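Local coordinates for post-proline cleaving enzyme (Rickettsia typhi, PDB 4HVT), which is probably a serine endopeptidase of the prolyl oligopeptidase family, cleaving short peptides on the carboxyl side of proline, at residues N140-M148 / F158-V169; V590-Y598 / L620-E630. All blocks are in the same frame, centred on the assembly; numbering follows the deposited sequence.

Interaction 1. Residues N140-M148 / F158-V169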
loop_
_atom_site.group_PDB
_atom_site.type_symbol
_atom_site.label_atom_id
_atom_site.label_comp_id
_atom_site.label_asym_id
_atom_site.label_seq_id
_atom_site.Cartn_x
_atom_site.Cartn_y
_atom_site.Cartn_z
ATOM N N ASN A 140 11.849 -12.101 25.151
ATOM C CA ASN A 140 11.057 -13.296 25.311
ATOM C C ASN A 140 10.272 -13.575 24.043
ATOM O O ASN A 140 9.135 -13.122 23.899
ATOM C CB ASN A 140 10.094 -13.199 26.483
ATOM C CG ASN A 140 9.292 -14.488 26.657
ATOM O OD1 ASN A 140 9.417 -15.418 25.856
ATOM N ND2 ASN A 140 8.388 -14.486 27.607
ATOM N N PRO A 141 10.851 -14.370 23.124
ATOM C CA PRO A 141 10.243 -14.520 21.791
ATOM C C PRO A 141 8.973 -15.314 21.755
ATOM O O PRO A 141 8.398 -15.431 20.685
ATOM C CB PRO A 141 11.345 -15.214 20.966
ATOM C CG PRO A 141 12.231 -15.828 21.973
ATOM C CD PRO A 141 12.199 -14.943 23.169
ATOM N N ASN A 142 8.531 -15.855 22.869
ATOM C CA ASN A 142 7.171 -16.398 22.945
ATOM C C ASN A 142 6.089 -15.298 22.957
ATOM O O ASN A 142 4.919 -15.579 22.750
ATOM C CB ASN A 142 6.990 -17.265 24.165
ATOM C CG ASN A 142 7.672 -18.618 24.032
ATOM O OD1 ASN A 142 7.910 -19.112 22.922
ATOM N ND2 ASN A 142 7.996 -19.212 25.168
ATOM N N ARG A 143 6.476 -14.068 23.232
ATOM C CA ARG A 143 5.469 -13.010 23.376
ATOM C C ARG A 143 5.373 -12.220 22.088
ATOM O O ARG A 143 6.386 -11.816 21.526
ATOM C CB ARG A 143 5.779 -12.068 24.587
ATOM C CG ARG A 143 5.543 -12.668 25.954
ATOM C CD ARG A 143 4.087 -13.025 26.185
ATOM N NE ARG A 143 3.912 -13.775 27.423
ATOM C CZ ARG A 143 3.727 -13.264 28.637
ATOM N NH1 ARG A 143 3.689 -11.968 28.843
ATOM N NH2 ARG A 143 3.618 -14.086 29.672
ATOM N N TYR A 144 4.131 -11.992 21.634
ATOM C CA TYR A 144 3.819 -11.204 20.455
ATOM C C TYR A 144 2.803 -10.150 20.818
ATOM O O TYR A 144 1.979 -10.380 21.681
ATOM C CB TYR A 144 3.203 -12.082 19.346
ATOM C CG TYR A 144 4.172 -12.998 18.647
ATOM C CD1 TYR A 144 4.546 -14.202 19.233
ATOM C CD2 TYR A 144 4.715 -12.669 17.410
ATOM C CE1 TYR A 144 5.420 -15.065 18.596
ATOM C CE2 TYR A 144 5.581 -13.540 16.759
ATOM C CZ TYR A 144 5.930 -14.724 17.350
ATOM O OH TYR A 144 6.825 -15.542 16.686
ATOM N N LEU A 145 2.889 -8.976 20.209
ATOM C CA LEU A 145 1.788 -8.008 20.245
ATOM C C LEU A 145 1.047 -8.168 18.934
ATOM O O LEU A 145 1.641 -7.996 17.878
ATOM C CB LEU A 145 2.333 -6.582 20.396
ATOM C CG LEU A 145 3.095 -6.436 21.695
ATOM C CD1 LEU A 145 3.991 -5.202 21.618
ATOM C CD2 LEU A 145 2.208 -6.402 22.933
ATOM N N ILE A 146 -0.222 -8.549 18.997
ATOM C CA ILE A 146 -1.014 -8.773 17.802
ATOM C C ILE A 146 -1.807 -7.526 17.492
ATOM O O ILE A 146 -2.679 -7.189 18.266
ATOM C CB ILE A 146 -1.996 -9.980 17.936
ATOM C CG1 ILE A 146 -1.326 -11.217 18.560
ATOM C CG2 ILE A 146 -2.659 -10.278 16.608
ATOM C CD1 ILE A 146 -0.222 -11.820 17.752
ATOM N N SER A 147 -1.515 -6.868 16.365
ATOM C CA SER A 147 -2.289 -5.715 15.892
ATOM C C SER A 147 -3.568 -6.129 15.199
ATOM O O SER A 147 -3.588 -7.107 14.434
ATOM C CB SER A 147 -1.468 -4.859 14.952
ATOM O OG SER A 147 -0.401 -4.224 15.656
ATOM N N MET A 148 -4.622 -5.381 15.486
ATOM C CA MET A 148 -5.985 -5.694 15.053
ATOM C C MET A 148 -6.777 -4.415 14.826
ATOM O O MET A 148 -6.494 -3.367 15.422
ATOM C CB MET A 148 -6.720 -6.542 16.097
ATOM C CG MET A 148 -6.135 -7.914 16.281
ATOM S SD MET A 148 -6.958 -8.769 17.654
ATOM C CE MET A 148 -6.270 -8.055 19.041
ATOM N N PHE A 158 -4.227 -3.492 19.849
ATOM C CA PHE A 158 -3.399 -4.694 19.847
ATOM C C PHE A 158 -3.706 -5.459 21.093
ATOM O O PHE A 158 -4.290 -4.929 22.022
ATOM C CB PHE A 158 -1.912 -4.364 19.812
ATOM C CG PHE A 158 -1.509 -3.352 20.862
ATOM C CD1 PHE A 158 -1.096 -3.783 22.120
ATOM C CD2 PHE A 158 -1.473 -2.042 20.543
ATOM C CE1 PHE A 158 -0.754 -2.844 23.091
ATOM C CE2 PHE A 158 -1.134 -1.097 21.504
ATOM C CZ PHE A 158 -0.738 -1.517 22.771
ATOM N N ARG A 159 -3.294 -6.728 21.125
ATOM C CA ARG A 159 -3.391 -7.536 22.308
ATOM C C ARG A 159 -2.155 -8.403 22.402
ATOM O O ARG A 159 -1.701 -8.977 21.388
ATOM C CB ARG A 159 -4.596 -8.465 22.262
ATOM C CG ARG A 159 -5.920 -7.781 22.241
ATOM C CD ARG A 159 -7.008 -8.837 22.163
ATOM N NE ARG A 159 -7.083 -9.657 23.360
ATOM C CZ ARG A 159 -7.958 -10.648 23.523
ATOM N NH1 ARG A 159 -8.791 -10.981 22.537
ATOM N NH2 ARG A 159 -7.978 -11.334 24.644
ATOM N N GLU A 160 -1.609 -8.531 23.594
ATOM C CA GLU A 160 -0.433 -9.393 23.809
ATOM C C GLU A 160 -0.807 -10.873 23.832
ATOM O O GLU A 160 -1.837 -11.245 24.370
ATOM C CB GLU A 160 0.206 -9.027 25.147
ATOM C CG GLU A 160 1.603 -9.606 25.336
ATOM C CD GLU A 160 2.187 -9.334 26.696
ATOM O OE1 GLU A 160 1.548 -8.657 27.539
ATOM O OE2 GLU A 160 3.318 -9.785 26.927
ATOM N N TRP A 161 0.030 -11.706 23.242
ATOM C CA TRP A 161 -0.306 -13.085 22.964
ATOM C C TRP A 161 0.923 -13.955 23.214
ATOM O O TRP A 161 2.039 -13.518 23.014
ATOM C CB TRP A 161 -0.797 -13.193 21.510
ATOM C CG TRP A 161 -1.215 -14.582 21.076
ATOM C CD1 TRP A 161 -2.480 -15.090 21.087
ATOM C CD2 TRP A 161 -0.397 -15.553 20.424
ATOM N NE1 TRP A 161 -2.483 -16.360 20.552
ATOM C CE2 TRP A 161 -1.226 -16.658 20.115
ATOM C CE3 TRP A 161 0.944 -15.603 20.087
ATOM C CZ2 TRP A 161 -0.740 -17.819 19.486
ATOM C CZ3 TRP A 161 1.453 -16.772 19.478
ATOM C CH2 TRP A 161 0.592 -17.843 19.164
ATOM N N ASP A 162 0.707 -15.162 23.724
ATOM C CA ASP A 162 1.811 -16.039 24.095
ATOM C C ASP A 162 1.836 -17.383 23.299
ATOM O O ASP A 162 0.872 -18.137 23.290
ATOM C CB ASP A 162 1.790 -16.332 25.563
ATOM C CG ASP A 162 3.060 -17.053 26.022
ATOM O OD1 ASP A 162 3.089 -18.291 25.882
ATOM O OD2 ASP A 162 4.030 -16.395 26.521
ATOM N N LEU A 163 2.964 -17.652 22.684
ATOM C CA LEU A 163 3.137 -18.833 21.777
ATOM C C LEU A 163 3.109 -20.177 22.503
ATOM O O LEU A 163 2.579 -21.165 21.947
ATOM C CB LEU A 163 4.441 -18.694 20.983
ATOM C CG LEU A 163 4.834 -19.797 19.993
ATOM C CD1 LEU A 163 3.753 -19.908 18.940
ATOM C CD2 LEU A 163 6.178 -19.454 19.380
ATOM N N GLU A 164 3.653 -20.215 23.721
ATOM C CA GLU A 164 3.624 -21.455 24.518
ATOM C C GLU A 164 2.190 -21.800 24.893
ATOM O O GLU A 164 1.764 -22.947 24.745
ATOM C CB GLU A 164 4.516 -21.330 25.747
ATOM C CG GLU A 164 4.636 -22.581 26.603
ATOM C CD GLU A 164 5.575 -22.349 27.774
ATOM O OE1 GLU A 164 6.807 -22.212 27.558
ATOM O OE2 GLU A 164 5.070 -22.276 28.917
ATOM N N LYS A 165 1.435 -20.796 25.349
ATOM C CA LYS A 165 0.019 -20.955 25.677
ATOM C C LYS A 165 -0.924 -21.016 24.455
ATOM O O LYS A 165 -2.065 -21.479 24.582
ATOM C CB LYS A 165 -0.410 -19.791 26.589
ATOM N N LYS A 166 -0.454 -20.532 23.294
ATOM C CA LYS A 166 -1.300 -20.320 22.086
ATOM C C LYS A 166 -2.582 -19.565 22.428
ATOM O O LYS A 166 -3.691 -19.914 22.008
ATOM C CB LYS A 166 -1.585 -21.642 21.366
ATOM C CG LYS A 166 -0.430 -22.050 20.463
ATOM C CD LYS A 166 -0.438 -23.543 20.169
ATOM C CE LYS A 166 -1.534 -23.946 19.211
ATOM N NZ LYS A 166 -1.291 -25.364 18.746
ATOM N N ASP A 167 -2.417 -18.508 23.220
ATOM C CA ASP A 167 -3.554 -17.703 23.663
ATOM C C ASP A 167 -3.096 -16.324 24.083
ATOM O O ASP A 167 -1.902 -16.108 24.345
ATOM C CB ASP A 167 -4.250 -18.383 24.870
ATOM C CG ASP A 167 -5.686 -17.935 25.064
ATOM O OD1 ASP A 167 -6.260 -17.232 24.231
ATOM O OD2 ASP A 167 -6.281 -18.323 26.089
ATOM N N PHE A 168 -4.073 -15.411 24.156
ATOM C CA PHE A 168 -3.834 -14.070 24.656
ATOM C C PHE A 168 -3.396 -14.108 26.132
ATOM O O PHE A 168 -3.781 -14.983 26.927
ATOM C CB PHE A 168 -5.054 -13.151 24.400
ATOM C CG PHE A 168 -5.307 -12.959 22.942
ATOM C CD1 PHE A 168 -4.496 -12.127 22.207
ATOM C CD2 PHE A 168 -6.244 -13.737 22.263
ATOM C CE1 PHE A 168 -4.675 -11.951 20.844
ATOM C CE2 PHE A 168 -6.395 -13.602 20.881
ATOM C CZ PHE A 168 -5.598 -12.698 20.183
ATOM N N VAL A 169 -2.539 -13.166 26.489
ATOM C CA VAL A 169 -2.019 -13.079 27.825
ATOM C C VAL A 169 -3.070 -12.387 28.707
ATOM O O VAL A 169 -3.402 -11.221 28.460
ATOM C CB VAL A 169 -0.711 -12.268 27.836
ATOM C CG1 VAL A 169 -0.249 -12.037 29.276
ATOM C CG2 VAL A 169 0.388 -12.913 26.996
HETATM O O HOH W 1 6.538 -16.905 27.625
HETATM O O HOH W 2 3.086 -16.899 29.723
#
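Arg143 reaches Glu160 and Asp162 through a bend at its second torsion (chi2 -63°), which folds the chain across to the neighbouring strand, while both acids carry CG anti to the backbone N (chi1 -166° for Glu160, -170° for Asp162), which brings each carboxylate over to the arginine. Asp162 OD2 takes the NE-H of Arg143 at 2.8 Å with its anti lone pair, lying in the guanidinium plane; the carboxylate itself is turned steeply to that plane. Glu160 OE2 sits 2.9 Å from Arg143 NH1, the donor coming from above the carboxylate plane. Glu160 also has partners beyond the hairpin, Phe173 N at OE1 and Arg223 at OE2, so two arginines, Arg143 and Arg223, meet the same oxygen and probably share in balancing its charge. Val169 CG2 lies over one face of the guanidinium, toward its rim, 3.7 Å from Arg143 CZ. A water joins Asp162 OD2 to Asn140 ND2.

Strands 143-150 and 155-162 form an antiparallel hairpin, neighbouring strands in one blade-like antiparallel sheet of the N-terminal beta-propeller. Tyr144 pairs with Trp161, and Ile146 with Arg159, as hydrogen-bonded pairs. On the face opposite the salt bridges, the Tyr144 and Trp161 side chains run alongside each other in the same direction, with Tyr144 CD1 at the indole edge, 4.0 Å from Trp161 CE3. Trp97 meets both rings edge-to-face. Ile146 CG1 packs 3.6 Å from Trp161 CB. At the open end of the hairpin, Leu163 N donates to Asn142 O at 2.9 Å, and Lys166 and Asp167 face Asp162 in a G1 beta bulge.

Interaction 2. Residues V590-Y598 / L620-E630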
loop_
_atom_site.group_PDB
_atom_site.type_symbol
_atom_site.label_atom_id
_atom_site.label_comp_id
_atom_site.label_asym_id
_atom_site.label_seq_id
_atom_site.Cartn_x
_atom_site.Cartn_y
_atom_site.Cartn_z
ATOM N N VAL A 590 -12.833 3.959 -4.097
ATOM C CA VAL A 590 -12.494 4.629 -2.819
ATOM C C VAL A 590 -11.730 5.919 -3.075
ATOM O O VAL A 590 -10.615 6.081 -2.624
ATOM C CB VAL A 590 -11.823 3.720 -1.800
ATOM C CG1 VAL A 590 -12.785 2.633 -1.348
ATOM C CG2 VAL A 590 -10.572 3.086 -2.369
ATOM N N PRO A 591 -12.358 6.845 -3.831
ATOM C CA PRO A 591 -11.586 7.927 -4.387
ATOM C C PRO A 591 -11.373 9.072 -3.425
ATOM O O PRO A 591 -12.113 9.231 -2.471
ATOM C CB PRO A 591 -12.474 8.479 -5.506
ATOM C CG PRO A 591 -13.868 8.167 -5.060
ATOM C CD PRO A 591 -13.746 6.850 -4.345
ATOM N N ILE A 592 -10.317 9.831 -3.692
ATOM C CA ILE A 592 -10.254 11.252 -3.300
ATOM C C ILE A 592 -10.654 11.964 -4.596
ATOM O O ILE A 592 -10.173 11.610 -5.684
ATOM C CB ILE A 592 -8.869 11.690 -2.742
ATOM C CG1 ILE A 592 -8.984 13.100 -2.197
ATOM C CG2 ILE A 592 -7.729 11.542 -3.739
ATOM C CD1 ILE A 592 -7.687 13.569 -1.519
ATOM N N LEU A 593 -11.545 12.932 -4.503
ATOM C CA LEU A 593 -11.930 13.608 -5.729
ATOM C C LEU A 593 -12.463 15.016 -5.564
ATOM O O LEU A 593 -12.361 15.798 -6.484
ATOM C CB LEU A 593 -12.888 12.763 -6.553
ATOM C CG LEU A 593 -14.361 12.561 -6.410
ATOM C CD1 LEU A 593 -15.224 13.791 -6.659
ATOM C CD2 LEU A 593 -14.741 11.430 -7.405
ATOM N N ASP A 594 -13.017 15.307 -4.393
ATOM C CA ASP A 594 -13.404 16.713 -4.073
ATOM C C ASP A 594 -12.163 17.518 -3.667
ATOM O O ASP A 594 -11.837 17.633 -2.495
ATOM C CB ASP A 594 -14.477 16.773 -3.011
ATOM C CG ASP A 594 -14.999 18.209 -2.780
ATOM O OD1 ASP A 594 -14.352 19.179 -3.249
ATOM O OD2 ASP A 594 -16.063 18.345 -2.125
ATOM N N MET A 595 -11.448 18.020 -4.657
ATOM C CA MET A 595 -10.141 18.622 -4.425
ATOM C C MET A 595 -10.238 20.063 -3.865
ATOM O O MET A 595 -9.228 20.624 -3.418
ATOM C CB MET A 595 -9.282 18.501 -5.686
ATOM C CG MET A 595 -9.162 17.046 -6.196
ATOM S SD MET A 595 -8.823 15.848 -4.899
ATOM C CE MET A 595 -7.181 16.289 -4.382
ATOM N N ILE A 596 -11.439 20.667 -3.861
ATOM C CA ILE A 596 -11.615 21.929 -3.144
ATOM C C ILE A 596 -11.710 21.715 -1.617
ATOM O O ILE A 596 -11.132 22.498 -0.826
ATOM C CB ILE A 596 -12.819 22.732 -3.676
ATOM C CG1 ILE A 596 -12.699 22.934 -5.192
ATOM C CG2 ILE A 596 -12.874 24.080 -2.981
ATOM C CD1 ILE A 596 -13.636 24.011 -5.750
ATOM N N ARG A 597 -12.435 20.664 -1.209
ATOM C CA ARG A 597 -12.802 20.440 0.189
ATOM C C ARG A 597 -12.061 19.278 0.842
ATOM O O ARG A 597 -12.358 18.947 1.976
ATOM C CB ARG A 597 -14.321 20.167 0.295
ATOM C CG ARG A 597 -15.147 21.348 -0.222
ATOM C CD ARG A 597 -16.620 21.290 0.190
ATOM N NE ARG A 597 -16.848 21.140 1.600
ATOM C CZ ARG A 597 -17.939 20.617 2.172
ATOM N NH1 ARG A 597 -18.968 20.228 1.457
ATOM N NH2 ARG A 597 -18.002 20.518 3.492
ATOM N N TYR A 598 -11.083 18.716 0.152
ATOM C CA TYR A 598 -10.434 17.465 0.638
ATOM C C TYR A 598 -9.865 17.584 2.041
ATOM O O TYR A 598 -9.858 16.600 2.777
ATOM C CB TYR A 598 -9.385 16.856 -0.325
ATOM C CG TYR A 598 -8.071 17.566 -0.374
ATOM C CD1 TYR A 598 -7.049 17.214 0.485
ATOM C CD2 TYR A 598 -7.848 18.558 -1.304
ATOM C CE1 TYR A 598 -5.847 17.859 0.446
ATOM C CE2 TYR A 598 -6.646 19.209 -1.380
ATOM C CZ TYR A 598 -5.619 18.837 -0.498
ATOM O OH TYR A 598 -4.395 19.441 -0.514
ATOM N N LEU A 620 -5.571 26.946 -5.723
ATOM C CA LEU A 620 -6.970 26.701 -6.044
ATOM C C LEU A 620 -7.263 26.906 -7.544
ATOM O O LEU A 620 -8.072 26.202 -8.094
ATOM C CB LEU A 620 -7.863 27.603 -5.205
ATOM C CG LEU A 620 -9.356 27.520 -5.422
ATOM C CD1 LEU A 620 -9.915 26.179 -5.029
ATOM C CD2 LEU A 620 -10.071 28.660 -4.681
ATOM N N LEU A 621 -6.653 27.933 -8.157
ATOM C CA LEU A 621 -6.856 28.177 -9.559
ATOM C C LEU A 621 -6.449 26.996 -10.415
ATOM O O LEU A 621 -7.168 26.652 -11.364
ATOM C CB LEU A 621 -6.106 29.441 -10.024
ATOM C CG LEU A 621 -6.734 30.754 -9.710
ATOM C CD1 LEU A 621 -5.769 31.888 -10.019
ATOM C CD2 LEU A 621 -8.026 30.929 -10.506
ATOM N N HIS A 622 -5.325 26.356 -10.076
ATOM C CA HIS A 622 -4.849 25.171 -10.803
ATOM C C HIS A 622 -5.721 23.991 -10.487
ATOM O O HIS A 622 -6.067 23.212 -11.362
ATOM C CB HIS A 622 -3.373 24.892 -10.477
ATOM C CG HIS A 622 -2.436 25.882 -11.076
ATOM N ND1 HIS A 622 -1.945 25.761 -12.364
ATOM C CD2 HIS A 622 -1.973 27.062 -10.601
ATOM C CE1 HIS A 622 -1.208 26.822 -12.647
ATOM N NE2 HIS A 622 -1.183 27.607 -11.581
ATOM N N ILE A 623 -6.097 23.823 -9.228
ATOM C CA ILE A 623 -6.881 22.663 -8.850
ATOM C C ILE A 623 -8.239 22.700 -9.569
ATOM O O ILE A 623 -8.731 21.726 -10.076
ATOM C CB ILE A 623 -7.065 22.608 -7.311
ATOM C CG1 ILE A 623 -5.803 22.143 -6.609
ATOM C CG2 ILE A 623 -8.259 21.740 -6.942
ATOM C CD1 ILE A 623 -5.914 22.328 -5.114
ATOM N N LYS A 624 -8.886 23.869 -9.604
ATOM C CA LYS A 624 -10.167 23.987 -10.279
ATOM C C LYS A 624 -10.114 23.677 -11.761
ATOM O O LYS A 624 -11.131 23.363 -12.289
ATOM C CB LYS A 624 -10.758 25.414 -10.091
ATOM C CG LYS A 624 -11.265 25.633 -8.670
ATOM C CD LYS A 624 -11.556 27.101 -8.333
ATOM C CE LYS A 624 -12.699 27.655 -9.112
ATOM N NZ LYS A 624 -12.991 29.056 -8.685
ATOM N N LYS A 625 -8.977 23.792 -12.436
ATOM C CA LYS A 625 -8.918 23.440 -13.843
ATOM C C LYS A 625 -9.189 21.941 -14.094
ATOM O O LYS A 625 -9.666 21.559 -15.194
ATOM C CB LYS A 625 -7.596 23.819 -14.488
ATOM C CG LYS A 625 -7.338 25.303 -14.588
ATOM C CD LYS A 625 -5.935 25.536 -15.117
ATOM C CE LYS A 625 -5.429 26.940 -14.790
ATOM N NZ LYS A 625 -3.985 27.015 -15.188
ATOM N N TYR A 626 -8.877 21.101 -13.108
ATOM C CA TYR A 626 -9.046 19.671 -13.274
ATOM C C TYR A 626 -10.044 19.039 -12.363
ATOM O O TYR A 626 -10.523 17.917 -12.688
ATOM C CB TYR A 626 -7.726 18.902 -13.202
ATOM C CG TYR A 626 -7.079 18.827 -11.831
ATOM C CD1 TYR A 626 -7.575 17.976 -10.869
ATOM C CD2 TYR A 626 -5.944 19.579 -11.529
ATOM C CE1 TYR A 626 -6.980 17.876 -9.617
ATOM C CE2 TYR A 626 -5.349 19.490 -10.270
ATOM C CZ TYR A 626 -5.840 18.607 -9.338
ATOM O OH TYR A 626 -5.199 18.555 -8.100
ATOM N N ALA A 627 -10.369 19.688 -11.241
ATOM C CA ALA A 627 -11.188 19.051 -10.220
ATOM C C ALA A 627 -12.488 18.549 -10.876
ATOM O O ALA A 627 -13.176 19.338 -11.476
ATOM C CB ALA A 627 -11.474 20.025 -9.084
ATOM N N PRO A 628 -12.797 17.239 -10.763
ATOM C CA PRO A 628 -13.972 16.737 -11.545
ATOM C C PRO A 628 -15.270 17.435 -11.209
ATOM O O PRO A 628 -16.073 17.718 -12.129
ATOM C CB PRO A 628 -14.022 15.230 -11.198
ATOM C CG PRO A 628 -12.667 14.913 -10.734
ATOM C CD PRO A 628 -12.053 16.167 -10.109
ATOM N N LEU A 629 -15.493 17.804 -9.946
ATOM C CA LEU A 629 -16.816 18.410 -9.577
ATOM C C LEU A 629 -16.948 19.808 -10.108
ATOM O O LEU A 629 -18.096 20.343 -10.207
ATOM C CB LEU A 629 -17.029 18.430 -8.058
ATOM C CG LEU A 629 -17.032 17.070 -7.347
ATOM C CD1 LEU A 629 -17.104 17.306 -5.841
ATOM C CD2 LEU A 629 -18.215 16.245 -7.797
ATOM N N GLU A 630 -15.822 20.406 -10.507
ATOM C CA GLU A 630 -15.794 21.740 -11.133
ATOM C C GLU A 630 -15.843 21.704 -12.670
ATOM O O GLU A 630 -15.890 22.759 -13.327
ATOM C CB GLU A 630 -14.545 22.505 -10.741
ATOM C CG GLU A 630 -14.473 22.860 -9.270
ATOM C CD GLU A 630 -15.538 23.872 -8.843
ATOM O OE1 GLU A 630 -15.548 25.020 -9.365
ATOM O OE2 GLU A 630 -16.386 23.526 -7.995
HETATM O O HOH W 3 -13.707 17.832 -7.709
#
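Leu593 and Leu629 stand nearly perpendicular to each other, CD1 of Leu593 resting 3.8 Å from CG of Leu629. Leu629 also lies crosswise to Asp594, with Leu629 CD1 3.8 Å from Asp594 CG. The Asp594 oxygens are engaged elsewhere: OD2 accepts from Trp655, and OD1 accepts from Arg597 N in an Asx motif. Met595 presents CB to Ile623 CG2 at 3.6 Å, and its first torsion (chi1 -54°, CG anti to the carbonyl carbon) sets CG obliquely by the Tyr626 ring, 4.1 Å from Tyr626 CE1. Farther out, in one of two modelled conformers, Ile596 runs across Glu630 and brings CD1 near its carboxylate, a tentative contact. The loop following strand 585-589 is thereby laid against the end of helix 617-626 and the 3-10 turn after it, within the alpha/beta-hydrolase domain; helix 567-578 backs Met595 and Tyr626.

No direct hydrogen bond links the two segments. One water bridges them, donating to Leu593 O at 2.7 Å and accepting from Leu629 N at 2.9 Å. Cohesion therefore rests mainly on apolar packing, and burial of Met595 O without a partner is probably a polar cost of that fit.

Followed from the N terminus, the chain first closes interaction 1, a local hairpin whose segments are separated by nine residues, inside the beta-propeller. It then runs through the remaining propeller sheets and into the mixed eight-stranded sheet of the hydrolase domain before interaction 2 opens. That second contact closes a longer excursion of 21 residues, which includes helix 608-611, between strands 585-589 and 640-646. The two contacts follow in series, neither nested nor crossed. Both segments of interaction 1 belong to the propeller and both of interaction 2 to the hydrolase domain, so neither bridges the two. Their centres lie about 45 Å apart on opposite sides of the chain's centre, and their nearest atoms about 19 Å apart.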